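PDB 1FY1: heparin-binding protein from Homo sapiens, which kills Gram-negative bacteria, attracts monocytes and fibroblasts, and binds heparin and lipopolysaccharide, as a neutrophil serine protease homolog. Local coordinates for residues A[13-18]-A[175-180]; A[18-23]-A[49-54]; A[69-74]-A[95-100]; A[156-161]-A[200-205]. The protein carries 2 engineered substitutions. All blocks are in the same frame, centred on the assembly; numbering follows the deposited sequence.

Contact 1: residues A[13-18]-A[175-180]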
loop_
_atom_site.group_PDB
_atom_site.type_symbol
_atom_site.label_atom_id
_atom_site.label_comp_id
_atom_site.label_asym_id
_atom_site.label_seq_id
_atom_site.Cartn_x
_atom_site.Cartn_y
_atom_site.Cartn_z
ATOM N N PRO A 13 2.884 -8.843 8.387
ATOM C CA PRO A 13 4.124 -9.211 7.805
ATOM C C PRO A 13 4.278 -9.071 6.295
ATOM O O PRO A 13 5.328 -9.430 5.724
ATOM C CB PRO A 13 4.435 -10.628 8.298
ATOM C CG PRO A 13 3.193 -11.115 9.067
ATOM C CD PRO A 13 2.127 -10.008 8.954
ATOM N N PHE A 14 3.239 -8.577 5.654
ATOM C CA PHE A 14 3.207 -8.393 4.216
ATOM C C PHE A 14 3.657 -7.019 3.803
ATOM O O PHE A 14 3.992 -6.730 2.658
ATOM C CB PHE A 14 1.758 -8.633 3.706
ATOM C CG PHE A 14 0.692 -7.908 4.499
ATOM C CD1 PHE A 14 0.436 -6.539 4.349
ATOM C CD2 PHE A 14 -0.107 -8.619 5.395
ATOM C CE1 PHE A 14 -0.572 -5.900 5.079
ATOM C CE2 PHE A 14 -1.125 -7.996 6.121
ATOM C CZ PHE A 14 -1.349 -6.630 5.974
ATOM N N LEU A 15 3.653 -6.210 4.806
ATOM C CA LEU A 15 3.938 -4.818 4.717
ATOM C C LEU A 15 5.351 -4.442 4.302
ATOM O O LEU A 15 6.340 -4.909 4.862
ATOM C CB LEU A 15 3.597 -4.243 6.091
ATOM C CG LEU A 15 2.973 -2.874 6.005
ATOM C CD1 LEU A 15 1.676 -2.990 5.182
ATOM C CD2 LEU A 15 2.680 -2.368 7.414
ATOM N N ALA A 16 5.407 -3.535 3.314
ATOM C CA ALA A 16 6.638 -2.975 2.781
ATOM C C ALA A 16 6.775 -1.477 3.069
ATOM O O ALA A 16 5.803 -0.706 3.179
ATOM C CB ALA A 16 6.757 -3.224 1.288
ATOM N N SER A 17 8.045 -1.080 3.116
ATOM C CA SER A 17 8.457 0.283 3.316
ATOM C C SER A 17 9.375 0.680 2.168
ATOM O O SER A 17 10.498 0.158 2.029
ATOM C CB SER A 17 9.207 0.478 4.630
ATOM O OG SER A 17 9.646 1.821 4.731
ATOM N N ILE A 18 8.854 1.569 1.319
ATOM C CA ILE A 18 9.598 2.091 0.180
ATOM C C ILE A 18 10.446 3.316 0.605
ATOM O O ILE A 18 9.946 4.313 1.186
ATOM C CB ILE A 18 8.783 2.270 -1.106
ATOM C CG1 ILE A 18 8.232 0.923 -1.593
ATOM C CG2 ILE A 18 9.665 2.889 -2.188
ATOM C CD1 ILE A 18 6.924 0.586 -0.943
ATOM N N GLY A 175 0.482 6.443 1.524
ATOM C CA GLY A 175 0.242 6.107 0.132
ATOM C C GLY A 175 0.858 4.769 -0.290
ATOM O O GLY A 175 1.991 4.456 0.056
ATOM N N GLY A 176 0.107 3.969 -1.063
ATOM C CA GLY A 176 0.612 2.673 -1.529
ATOM C C GLY A 176 0.255 1.527 -0.605
ATOM O O GLY A 176 0.283 0.361 -0.993
ATOM N N THR A 177 -0.111 1.866 0.616
ATOM C CA THR A 177 -0.448 0.871 1.626
ATOM C C THR A 177 -1.800 0.249 1.359
ATOM O O THR A 177 -2.747 0.913 0.921
ATOM C CB THR A 177 -0.317 1.447 3.056
ATOM O OG1 THR A 177 -0.061 0.421 3.977
ATOM C CG2 THR A 177 -1.620 2.121 3.422
ATOM N N PRO A 178 -1.904 -1.024 1.640
ATOM C CA PRO A 178 -3.128 -1.751 1.383
ATOM C C PRO A 178 -4.277 -1.762 2.383
ATOM O O PRO A 178 -4.125 -1.822 3.583
ATOM C CB PRO A 178 -2.657 -3.189 1.269
ATOM C CG PRO A 178 -1.445 -3.284 2.158
ATOM C CD PRO A 178 -0.855 -1.890 2.194
ATOM N N LEU A 179 -5.468 -1.807 1.818
ATOM C CA LEU A 179 -6.703 -1.959 2.549
ATOM C C LEU A 179 -7.032 -3.447 2.554
ATOM O O LEU A 179 -7.208 -4.040 1.515
ATOM C CB LEU A 179 -7.795 -1.239 1.767
ATOM C CG LEU A 179 -9.183 -1.472 2.293
ATOM C CD1 LEU A 179 -9.349 -0.862 3.683
ATOM C CD2 LEU A 179 -10.178 -0.871 1.313
ATOM N N VAL A 180 -7.055 -4.094 3.692
ATOM C CA VAL A 180 -7.381 -5.476 3.682
ATOM C C VAL A 180 -8.768 -5.698 4.283
ATOM O O VAL A 180 -9.063 -5.209 5.368
ATOM C CB VAL A 180 -6.286 -6.335 4.300
ATOM C CG1 VAL A 180 -4.924 -5.695 4.177
ATOM C CG2 VAL A 180 -6.551 -6.775 5.695
#
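Phe14 reaches out from the entry to strand 15-20 and meets two residues of 175-180. Its CG sits between the backbone N and the carbonyl carbon (chi1 48°), and this swings the ring toward the opposing segment. CE1 comes to 4.0 Å from CG of Pro178. CZ lies 4.1 Å from CG1 of Val180. Both partners approach the ring at a slant. Phe14 also packs on Leu108 of a loop.

Leu15 follows. Its CA-to-CA distance to Thr177 is 7.8 Å, too wide for the two chains to pair as strands. The side chain bridges the gap with a single methyl. CD1 lies 4.1 Å from CD of Pro178 and 4.0 Å from OG1 of Thr177. That hydroxyl is not left to the methyl, because it is hydrogen-bonded to the carbonyl O of Ala126. Leu15 also rests on Trp128. From here the strand runs on into the N-terminal barrel.

The contact lies near the centre of the chain, where the two beta domains of the chymotrypsin-like fold face each other. Gly175 holds the place of the nucleophilic serine of active proteases in this family, consistent with the protein being a protease homolog. Across the two segments the contact is van der Waals packing, with about 135 Å² buried in total. A ring, a proline and two branched aliphatic side chains thus fit together where the domains meet, and the one hydroxyl among them, Thr177 OG1, turns to Ala126 for its bond.

Contact 2: residues A[18-23]-A[49-54]; sequences IQNQGS and GVSTVV. Engineered in segment 18-23: Ser23 (natural residue Arg).
Gln19 and Thr52 form the tight part of this antiparallel ladder. They are a hydrogen-bonded pair. Gln19 N gives a bond of 3.1 Å to Thr52 O. Thr52 N returns a shorter one, 2.8 Å, to Gln19 O. Next to them Ile18 and Val53 make the non-hydrogen-bonded pair. Their side chains lie alongside on the buried face, with Ile18 CG1 3.8 Å from Val53 CG2. The Gln19 side chain lies on the opposite face, with Thr52. Its CG is beside the backbone N (chi1 -47°) and the chain then runs out extended. Its end crosses Val54 obliquely, with Gln19 NE2 3.5 Å from Val54 CG2.

Toward Asn20 the packing thins. Asn20 OD1 only approaches Val50 CG2, at 4.3 Å. Beyond it the chain reverses in an exposed type I' turn from Asn20 to Ser23. Asn20 N to Ser23 O (2.7 Å) and Ser23 N to Asn20 O (2.6 Å) close the turn. Ser23 is an engineered residue. The turn opens the region with antibiotic activity.

Strands 15-20 and 52-55 stand at the two ends of the six-strand order, so their pairing closes the N-terminal barrel. Backbone bonds and an aliphatic pair make this part of the seam, and Val54 N probably continues it to Ser17 O.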
loop_
_atom_site.group_PDB
_atom_site.type_symbol
_atom_site.label_atom_id
_atom_site.label_comp_id
_atom_site.label_asym_id
_atom_site.label_seq_id
_atom_site.Cartn_x
_atom_site.Cartn_y
_atom_site.Cartn_z
ATOM N N ILE A 18 8.854 1.569 1.319
ATOM C CA ILE A 18 9.598 2.091 0.180
ATOM C C ILE A 18 10.446 3.316 0.605
ATOM O O ILE A 18 9.946 4.313 1.186
ATOM C CB ILE A 18 8.783 2.270 -1.106
ATOM C CG1 ILE A 18 8.232 0.923 -1.593
ATOM C CG2 ILE A 18 9.665 2.889 -2.188
ATOM C CD1 ILE A 18 6.924 0.586 -0.943
ATOM N N GLN A 19 11.749 3.249 0.323
ATOM C CA GLN A 19 12.594 4.319 0.777
ATOM C C GLN A 19 13.426 4.983 -0.299
ATOM O O GLN A 19 13.742 4.443 -1.355
ATOM C CB GLN A 19 13.514 3.805 1.907
ATOM C CG GLN A 19 12.735 3.009 2.958
ATOM C CD GLN A 19 13.507 2.663 4.220
ATOM O OE1 GLN A 19 12.907 2.488 5.309
ATOM N NE2 GLN A 19 14.823 2.522 4.079
ATOM N N ASN A 20 13.827 6.186 0.057
ATOM C CA ASN A 20 14.639 7.022 -0.767
ATOM C C ASN A 20 15.773 7.555 0.102
ATOM O O ASN A 20 15.551 8.224 1.118
ATOM C CB ASN A 20 13.766 8.159 -1.310
ATOM C CG ASN A 20 14.449 8.909 -2.422
ATOM O OD1 ASN A 20 15.686 8.797 -2.572
ATOM N ND2 ASN A 20 13.643 9.657 -3.198
ATOM N N GLN A 21 16.990 7.197 -0.286
ATOM C CA GLN A 21 18.123 7.622 0.476
ATOM C C GLN A 21 17.878 7.311 1.954
ATOM O O GLN A 21 18.286 8.050 2.873
ATOM C CB GLN A 21 18.500 9.095 0.212
ATOM C CG GLN A 21 19.011 9.363 -1.213
ATOM C CD GLN A 21 20.250 8.556 -1.524
ATOM O OE1 GLN A 21 20.904 8.028 -0.607
ATOM N NE2 GLN A 21 20.546 8.438 -2.820
ATOM N N GLY A 22 17.155 6.215 2.186
ATOM C CA GLY A 22 16.874 5.793 3.555
ATOM C C GLY A 22 15.666 6.432 4.222
ATOM O O GLY A 22 15.282 6.068 5.336
ATOM N N SER A 23 15.072 7.395 3.569
ATOM C CA SER A 23 13.919 7.983 4.179
ATOM C C SER A 23 12.680 7.305 3.596
ATOM O O SER A 23 12.683 6.960 2.412
ATOM C CB SER A 23 13.933 9.481 3.982
ATOM O OG SER A 23 13.046 10.093 4.895
ATOM N N GLY A 49 13.103 6.575 -9.129
ATOM C CA GLY A 49 12.840 5.189 -8.729
ATOM C C GLY A 49 14.117 4.559 -8.180
ATOM O O GLY A 49 14.276 3.326 -8.093
ATOM N N VAL A 50 15.057 5.479 -7.867
ATOM C CA VAL A 50 16.367 5.222 -7.306
ATOM C C VAL A 50 16.209 4.844 -5.842
ATOM O O VAL A 50 17.124 4.992 -5.026
ATOM C CB VAL A 50 17.217 6.446 -7.471
ATOM C CG1 VAL A 50 17.234 6.855 -8.935
ATOM C CG2 VAL A 50 16.689 7.580 -6.597
ATOM N N SER A 51 14.976 4.389 -5.545
ATOM C CA SER A 51 14.497 3.929 -4.260
ATOM C C SER A 51 14.864 2.467 -3.897
ATOM O O SER A 51 15.369 1.698 -4.698
ATOM C CB SER A 51 12.998 4.114 -4.174
ATOM O OG SER A 51 12.676 5.457 -4.507
ATOM N N THR A 52 14.546 2.072 -2.671
ATOM C CA THR A 52 14.815 0.740 -2.126
ATOM C C THR A 52 13.510 0.212 -1.605
ATOM O O THR A 52 12.525 0.934 -1.516
ATOM C CB THR A 52 15.718 0.895 -0.884
ATOM O OG1 THR A 52 16.923 1.483 -1.267
ATOM C CG2 THR A 52 16.035 -0.406 -0.178
ATOM N N VAL A 53 13.519 -1.021 -1.185
ATOM C CA VAL A 53 12.337 -1.637 -0.639
ATOM C C VAL A 53 12.736 -2.508 0.530
ATOM O O VAL A 53 13.472 -3.470 0.354
ATOM C CB VAL A 53 11.597 -2.468 -1.701
ATOM C CG1 VAL A 53 10.584 -3.384 -1.025
ATOM C CG2 VAL A 53 10.905 -1.559 -2.714
ATOM N N VAL A 54 12.257 -2.114 1.720
ATOM C CA VAL A 54 12.545 -2.824 2.955
ATOM C C VAL A 54 11.413 -3.686 3.479
ATOM O O VAL A 54 10.318 -3.199 3.828
ATOM C CB VAL A 54 12.900 -1.823 4.022
ATOM C CG1 VAL A 54 13.555 -2.550 5.191
ATOM C CG2 VAL A 54 13.817 -0.778 3.412
#

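Contact 3: residues A[69-74]-A[95-100]. With NAG (2-acetamido-2-deoxy-beta-D-glucopyranose), chain C.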
loop_
_atom_site.group_PDB
_atom_site.type_symbol
_atom_site.label_atom_id
_atom_site.label_comp_id
_atom_site.label_asym_id
_atom_site.label_seq_id
_atom_site.Cartn_x
_atom_site.Cartn_y
_atom_site.Cartn_z
ATOM N N GLN A 69 14.895 -7.500 5.283
ATOM C CA GLN A 69 15.315 -7.919 3.919
ATOM C C GLN A 69 15.326 -6.671 3.055
ATOM O O GLN A 69 14.335 -5.939 3.005
ATOM C CB GLN A 69 14.397 -8.999 3.298
ATOM C CG GLN A 69 14.695 -10.367 3.898
ATOM C CD GLN A 69 13.713 -11.475 3.577
ATOM O OE1 GLN A 69 13.918 -12.237 2.653
ATOM N NE2 GLN A 69 12.775 -11.733 4.465
ATOM N N THR A 70 16.452 -6.382 2.420
ATOM C CA THR A 70 16.564 -5.167 1.617
ATOM C C THR A 70 16.679 -5.422 0.127
ATOM O O THR A 70 17.387 -6.311 -0.336
ATOM C CB THR A 70 17.579 -4.190 2.231
ATOM O OG1 THR A 70 17.241 -4.090 3.609
ATOM C CG2 THR A 70 17.470 -2.807 1.625
ATOM N N PHE A 71 15.950 -4.646 -0.663
ATOM C CA PHE A 71 15.949 -4.902 -2.083
ATOM C C PHE A 71 15.878 -3.642 -2.895
ATOM O O PHE A 71 15.359 -2.620 -2.459
ATOM C CB PHE A 71 14.680 -5.720 -2.497
ATOM C CG PHE A 71 14.484 -7.091 -1.855
ATOM C CD1 PHE A 71 15.029 -8.230 -2.448
ATOM C CD2 PHE A 71 13.744 -7.254 -0.686
ATOM C CE1 PHE A 71 14.881 -9.502 -1.896
ATOM C CE2 PHE A 71 13.569 -8.516 -0.120
ATOM C CZ PHE A 71 14.150 -9.637 -0.720
ATOM N N SER A 72 16.428 -3.785 -4.095
ATOM C CA SER A 72 16.448 -2.809 -5.158
ATOM C C SER A 72 15.373 -3.208 -6.195
ATOM O O SER A 72 14.987 -4.367 -6.307
ATOM C CB SER A 72 17.817 -2.682 -5.803
ATOM O OG SER A 72 18.112 -3.905 -6.449
ATOM N N ILE A 73 14.886 -2.238 -6.931
ATOM C CA ILE A 73 13.862 -2.429 -7.930
ATOM C C ILE A 73 14.400 -2.638 -9.345
ATOM O O ILE A 73 14.938 -1.714 -9.925
ATOM C CB ILE A 73 13.036 -1.154 -7.915
ATOM C CG1 ILE A 73 12.455 -0.942 -6.508
ATOM C CG2 ILE A 73 12.002 -1.174 -9.045
ATOM C CD1 ILE A 73 12.068 0.506 -6.236
ATOM N N SER A 74 14.200 -3.831 -9.915
ATOM C CA SER A 74 14.643 -4.137 -11.282
ATOM C C SER A 74 13.724 -3.542 -12.344
ATOM O O SER A 74 14.151 -3.095 -13.398
ATOM C CB SER A 74 14.703 -5.622 -11.497
ATOM O OG SER A 74 15.403 -6.204 -10.426
ATOM N N LEU A 95 11.491 -7.006 -7.597
ATOM C CA LEU A 95 12.659 -7.079 -6.730
ATOM C C LEU A 95 13.864 -7.720 -7.431
ATOM O O LEU A 95 13.743 -8.646 -8.242
ATOM C CB LEU A 95 12.288 -7.874 -5.432
ATOM C CG LEU A 95 10.965 -7.429 -4.781
ATOM C CD1 LEU A 95 10.677 -8.327 -3.589
ATOM C CD2 LEU A 95 11.019 -5.956 -4.363
ATOM N N ASP A 96 15.043 -7.262 -7.078
ATOM C CA ASP A 96 16.280 -7.784 -7.637
ATOM C C ASP A 96 16.468 -9.287 -7.394
ATOM O O ASP A 96 17.240 -9.955 -8.079
ATOM C CB ASP A 96 17.481 -6.993 -7.061
ATOM C CG ASP A 96 17.528 -6.936 -5.541
ATOM O OD1 ASP A 96 16.935 -6.103 -4.868
ATOM O OD2 ASP A 96 18.227 -7.921 -5.021
ATOM N N ARG A 97 15.750 -9.830 -6.413
ATOM C CA ARG A 97 15.861 -11.245 -6.087
ATOM C C ARG A 97 14.704 -11.725 -5.205
ATOM O O ARG A 97 13.976 -10.921 -4.641
ATOM C CB ARG A 97 17.174 -11.470 -5.379
ATOM C CG ARG A 97 17.185 -10.879 -3.976
ATOM C CD ARG A 97 18.602 -10.717 -3.453
ATOM N NE ARG A 97 18.650 -10.529 -2.017
ATOM C CZ ARG A 97 18.514 -9.359 -1.409
ATOM N NH1 ARG A 97 18.320 -8.224 -2.078
ATOM N NH2 ARG A 97 18.568 -9.326 -0.084
ATOM N N GLU A 98 14.539 -13.046 -5.093
ATOM C CA GLU A 98 13.468 -13.635 -4.295
ATOM C C GLU A 98 13.509 -13.341 -2.828
ATOM O O GLU A 98 14.489 -13.610 -2.153
ATOM C CB GLU A 98 13.326 -15.167 -4.418
ATOM C CG GLU A 98 12.635 -15.618 -5.715
ATOM C CD GLU A 98 11.873 -16.899 -5.551
ATOM O OE1 GLU A 98 11.922 -17.590 -4.535
ATOM O OE2 GLU A 98 11.123 -17.156 -6.600
ATOM N N ALA A 99 12.399 -12.880 -2.325
ATOM C CA ALA A 99 12.317 -12.630 -0.935
ATOM C C ALA A 99 12.191 -13.950 -0.202
ATOM O O ALA A 99 11.469 -14.860 -0.616
ATOM C CB ALA A 99 11.147 -11.700 -0.613
ATOM N N ASN A 100 12.932 -14.052 0.892
ATOM C CA ASN A 100 12.891 -15.215 1.749
ATOM C C ASN A 100 11.676 -15.062 2.619
ATOM O O ASN A 100 11.550 -14.046 3.302
ATOM C CB ASN A 100 14.152 -15.308 2.631
ATOM C CG ASN A 100 15.222 -16.284 2.187
ATOM O OD1 ASN A 100 15.011 -17.512 2.244
ATOM N ND2 ASN A 100 16.398 -15.750 1.826
HETATM C C1 NAG C . 17.565 -15.498 2.649
HETATM C C2 NAG C . 18.933 -16.192 2.468
HETATM C C3 NAG C . 20.102 -15.149 2.484
HETATM C C4 NAG C . 19.870 -13.765 1.813
HETATM C C5 NAG C . 18.544 -13.256 2.408
HETATM C C6 NAG C . 18.141 -11.816 2.033
HETATM C C7 NAG C . 19.608 -18.343 3.574
HETATM C C8 NAG C . 20.032 -18.849 4.977
HETATM N N2 NAG C . 19.172 -17.078 3.633
HETATM O O3 NAG C . 21.236 -15.769 1.925
HETATM O O4 NAG C . 20.992 -12.825 2.051
HETATM O O5 NAG C . 17.575 -14.241 1.993
HETATM O O6 NAG C . 17.729 -11.715 0.648
HETATM O O7 NAG C . 20.171 -18.711 2.540
#
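A glycosylated loop is packed here against strand 69-77 of the N-terminal barrel, with Phe71 wedged between Leu95 and Arg97. Leu95 CD1 sits over one ring face. Arg97 NH2 lies over the opposite face, the guanidinium plane turned 35° from the ring. Arg97 NH1 is 3.3 Å from Phe71 CD1. Ala99 touches the far end, its CB 3.6 Å from Phe71 CZ.

Polar bonds hold the arginine in position. NH1 donates to Thr70 O at 2.8 Å, in the plane of that carbonyl. It also forms a nearly straight salt bridge to Asp96 OD2 (3.0 Å), on the syn side of the carboxylate. This pairing probably offsets part of the arginine's charge. The other carboxylate oxygen, OD1, accepts the backbone N of Ser72, at a distance too short to be taken literally, while Asp96 N bonds Ser72 O.

At the other end the Gln69 amide pairs with the backbone N and O of Asn100. Its OE1 receives Asn100 N at 2.7 Å and its NE2 gives to Asn100 O at 2.9 Å, both in the carbonyl plane. Asn100 carries N-acetylglucosamine on ND2, and Arg97 NH2 is hydrogen-bonded to the sugar O6 at 2.6 Å.

Strand 69-77 lies between strands 52-55 and 91-95. The loop follows strand 91-95 and runs beside strand 69-77, with Ala99 also packing on Leu55.

Contact 4: residues A[156-161]-A[200-205]; sequences PNNVCT and PDFFTR
The Phe202 ring carries the sulfur of Cys160 over one face. SG stands 3.6 Å from the ring centroid, offset toward the rim, which makes a sulfur-aromatic contact. The side chain of Asn158 comes to the ring edge. Phe202 is also stacked with Phe191. On the other face of the sheet Phe203 is met at its edge, where Thr161 CG2 lies 3.6 Å from CE2 and Val159 O is close to the ring plane. Val159 CG1 packs on Phe203 CB at 3.6 Å. Past the strand end, the Arg205 guanidinium has Val159 over one face and Pro156 O near its edge.

The backbones run antiparallel. Val159 N bonds Phe203 O at 2.9 Å, and Phe203 N bonds Val159 O. Thr161 and Asp201 form a second such pair. Arg205 N adds a bond to Asn157 O at 2.9 Å.

Both strands belong to the C-terminal beta domain of the fold. Cys160 is disulfide-bonded to Cys154, and the Asp201 carboxylate is held by Ser192 and Ile170 N. The ladder is thus secured by backbone bonds, while a disulfide sulfur packs against an aromatic ring on one face and Val159, Thr161, Phe203 and the anchored Asp201 share the other.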
loop_
_atom_site.group_PDB
_atom_site.type_symbol
_atom_site.label_atom_id
_atom_site.label_comp_id
_atom_site.label_asym_id
_atom_site.label_seq_id
_atom_site.Cartn_x
_atom_site.Cartn_y
_atom_site.Cartn_z
ATOM N N PRO A 156 -16.048 4.819 -9.516
ATOM C CA PRO A 156 -16.029 3.451 -9.977
ATOM C C PRO A 156 -14.713 2.716 -9.900
ATOM O O PRO A 156 -14.720 1.526 -9.571
ATOM C CB PRO A 156 -16.639 3.458 -11.383
ATOM C CG PRO A 156 -17.393 4.767 -11.502
ATOM C CD PRO A 156 -16.940 5.657 -10.346
ATOM N N ASN A 157 -13.607 3.454 -10.183
ATOM C CA ASN A 157 -12.238 2.952 -10.185
ATOM C C ASN A 157 -11.672 2.722 -8.775
ATOM O O ASN A 157 -10.590 2.096 -8.603
ATOM C CB ASN A 157 -11.331 3.985 -10.879
ATOM C CG ASN A 157 -10.005 3.409 -11.346
ATOM O OD1 ASN A 157 -8.949 4.072 -11.305
ATOM N ND2 ASN A 157 -10.075 2.201 -11.878
ATOM N N ASN A 158 -12.406 3.300 -7.802
ATOM C CA ASN A 158 -12.057 3.260 -6.414
ATOM C C ASN A 158 -13.001 2.497 -5.534
ATOM O O ASN A 158 -14.083 2.057 -5.927
ATOM C CB ASN A 158 -11.953 4.692 -5.886
ATOM C CG ASN A 158 -10.842 5.448 -6.562
ATOM O OD1 ASN A 158 -9.673 5.221 -6.307
ATOM N ND2 ASN A 158 -11.188 6.250 -7.539
ATOM N N VAL A 159 -12.545 2.412 -4.296
ATOM C CA VAL A 159 -13.237 1.827 -3.164
ATOM C C VAL A 159 -12.896 2.778 -2.025
ATOM O O VAL A 159 -11.736 2.997 -1.738
ATOM C CB VAL A 159 -12.901 0.363 -2.894
ATOM C CG1 VAL A 159 -11.452 0.260 -2.508
ATOM C CG2 VAL A 159 -13.702 -0.181 -1.750
ATOM N N CYS A 160 -13.912 3.463 -1.517
ATOM C CA CYS A 160 -13.812 4.438 -0.462
ATOM C C CYS A 160 -14.167 3.916 0.931
ATOM O O CYS A 160 -14.916 2.947 1.121
ATOM C CB CYS A 160 -14.640 5.683 -0.761
ATOM S SG CYS A 160 -14.222 6.371 -2.354
ATOM N N THR A 161 -13.702 4.680 1.924
ATOM C CA THR A 161 -13.854 4.342 3.316
ATOM C C THR A 161 -13.938 5.516 4.284
ATOM O O THR A 161 -13.524 6.645 4.030
ATOM C CB THR A 161 -12.576 3.551 3.557
ATOM O OG1 THR A 161 -12.783 2.189 3.757
ATOM C CG2 THR A 161 -11.550 4.210 4.441
ATOM N N PRO A 200 -13.949 10.218 3.349
ATOM C CA PRO A 200 -13.664 9.527 2.118
ATOM C C PRO A 200 -12.199 9.543 1.739
ATOM O O PRO A 200 -11.648 10.541 1.262
ATOM C CB PRO A 200 -14.597 9.998 1.015
ATOM C CG PRO A 200 -15.749 10.591 1.710
ATOM C CD PRO A 200 -15.256 10.915 3.108
ATOM N N ASP A 201 -11.650 8.367 2.041
ATOM C CA ASP A 201 -10.296 7.964 1.727
ATOM C C ASP A 201 -10.450 7.171 0.462
ATOM O O ASP A 201 -11.288 6.272 0.356
ATOM C CB ASP A 201 -9.644 7.050 2.792
ATOM C CG ASP A 201 -9.095 7.757 4.002
ATOM O OD1 ASP A 201 -8.992 8.969 4.055
ATOM O OD2 ASP A 201 -8.777 6.951 4.976
ATOM N N PHE A 202 -9.685 7.530 -0.517
ATOM C CA PHE A 202 -9.808 6.845 -1.759
ATOM C C PHE A 202 -8.722 5.816 -1.964
ATOM O O PHE A 202 -7.527 6.099 -1.885
ATOM C CB PHE A 202 -9.912 7.841 -2.938
ATOM C CG PHE A 202 -11.192 8.683 -2.951
ATOM C CD1 PHE A 202 -11.419 9.650 -1.972
ATOM C CD2 PHE A 202 -12.165 8.492 -3.938
ATOM C CE1 PHE A 202 -12.587 10.406 -1.986
ATOM C CE2 PHE A 202 -13.325 9.265 -3.992
ATOM C CZ PHE A 202 -13.537 10.214 -2.995
ATOM N N PHE A 203 -9.158 4.619 -2.320
ATOM C CA PHE A 203 -8.289 3.483 -2.559
ATOM C C PHE A 203 -8.544 2.928 -3.936
ATOM O O PHE A 203 -9.676 2.898 -4.372
ATOM C CB PHE A 203 -8.647 2.356 -1.555
ATOM C CG PHE A 203 -8.280 2.606 -0.106
ATOM C CD1 PHE A 203 -7.009 2.278 0.366
ATOM C CD2 PHE A 203 -9.205 3.138 0.793
ATOM C CE1 PHE A 203 -6.649 2.500 1.695
ATOM C CE2 PHE A 203 -8.880 3.357 2.134
ATOM C CZ PHE A 203 -7.599 3.021 2.576
ATOM N N THR A 204 -7.516 2.470 -4.617
ATOM C CA THR A 204 -7.693 1.891 -5.937
ATOM C C THR A 204 -8.351 0.516 -5.858
ATOM O O THR A 204 -7.964 -0.267 -5.021
ATOM C CB THR A 204 -6.313 1.696 -6.615
ATOM O OG1 THR A 204 -5.618 2.917 -6.674
ATOM C CG2 THR A 204 -6.450 1.115 -8.017
ATOM N N ARG A 205 -9.317 0.218 -6.753
ATOM C CA ARG A 205 -9.959 -1.108 -6.799
ATOM C C ARG A 205 -9.017 -2.144 -7.401
ATOM O O ARG A 205 -8.771 -2.177 -8.611
ATOM C CB ARG A 205 -11.290 -1.136 -7.555
ATOM C CG ARG A 205 -12.502 -1.167 -6.654
ATOM C CD ARG A 205 -13.819 -1.152 -7.414
ATOM N NE ARG A 205 -14.971 -1.174 -6.510
ATOM C CZ ARG A 205 -15.258 -2.224 -5.724
ATOM N NH1 ARG A 205 -14.454 -3.290 -5.630
ATOM N NH2 ARG A 205 -16.311 -2.140 -4.887
#

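In the fold
Contacts 1 and 4 are buried, whereas contacts 2 and 3 are partly exposed. Contacts 1 and 2 share Ile18 and strand 15-20. Contact 1 packs the start of that strand, and Phe14 before it, against the C-terminal domain, and contact 2 pairs it within its own barrel. Strand 52-55 of contact 2 neighbours strand 69-77 of contact 3, with Val53 N probably hydrogen-bonded to Phe71 O. Contact 4 lies in the C-terminal domain and reaches contact 1 through Leu179 packing on Phe203. Contacts 3 and 4 are farthest apart, about 29 Å between centres. The chemistry follows the setting: apolar between domains, backbone ladders in contacts 2 and 4, and charged, sugar-bearing groups at contact 3.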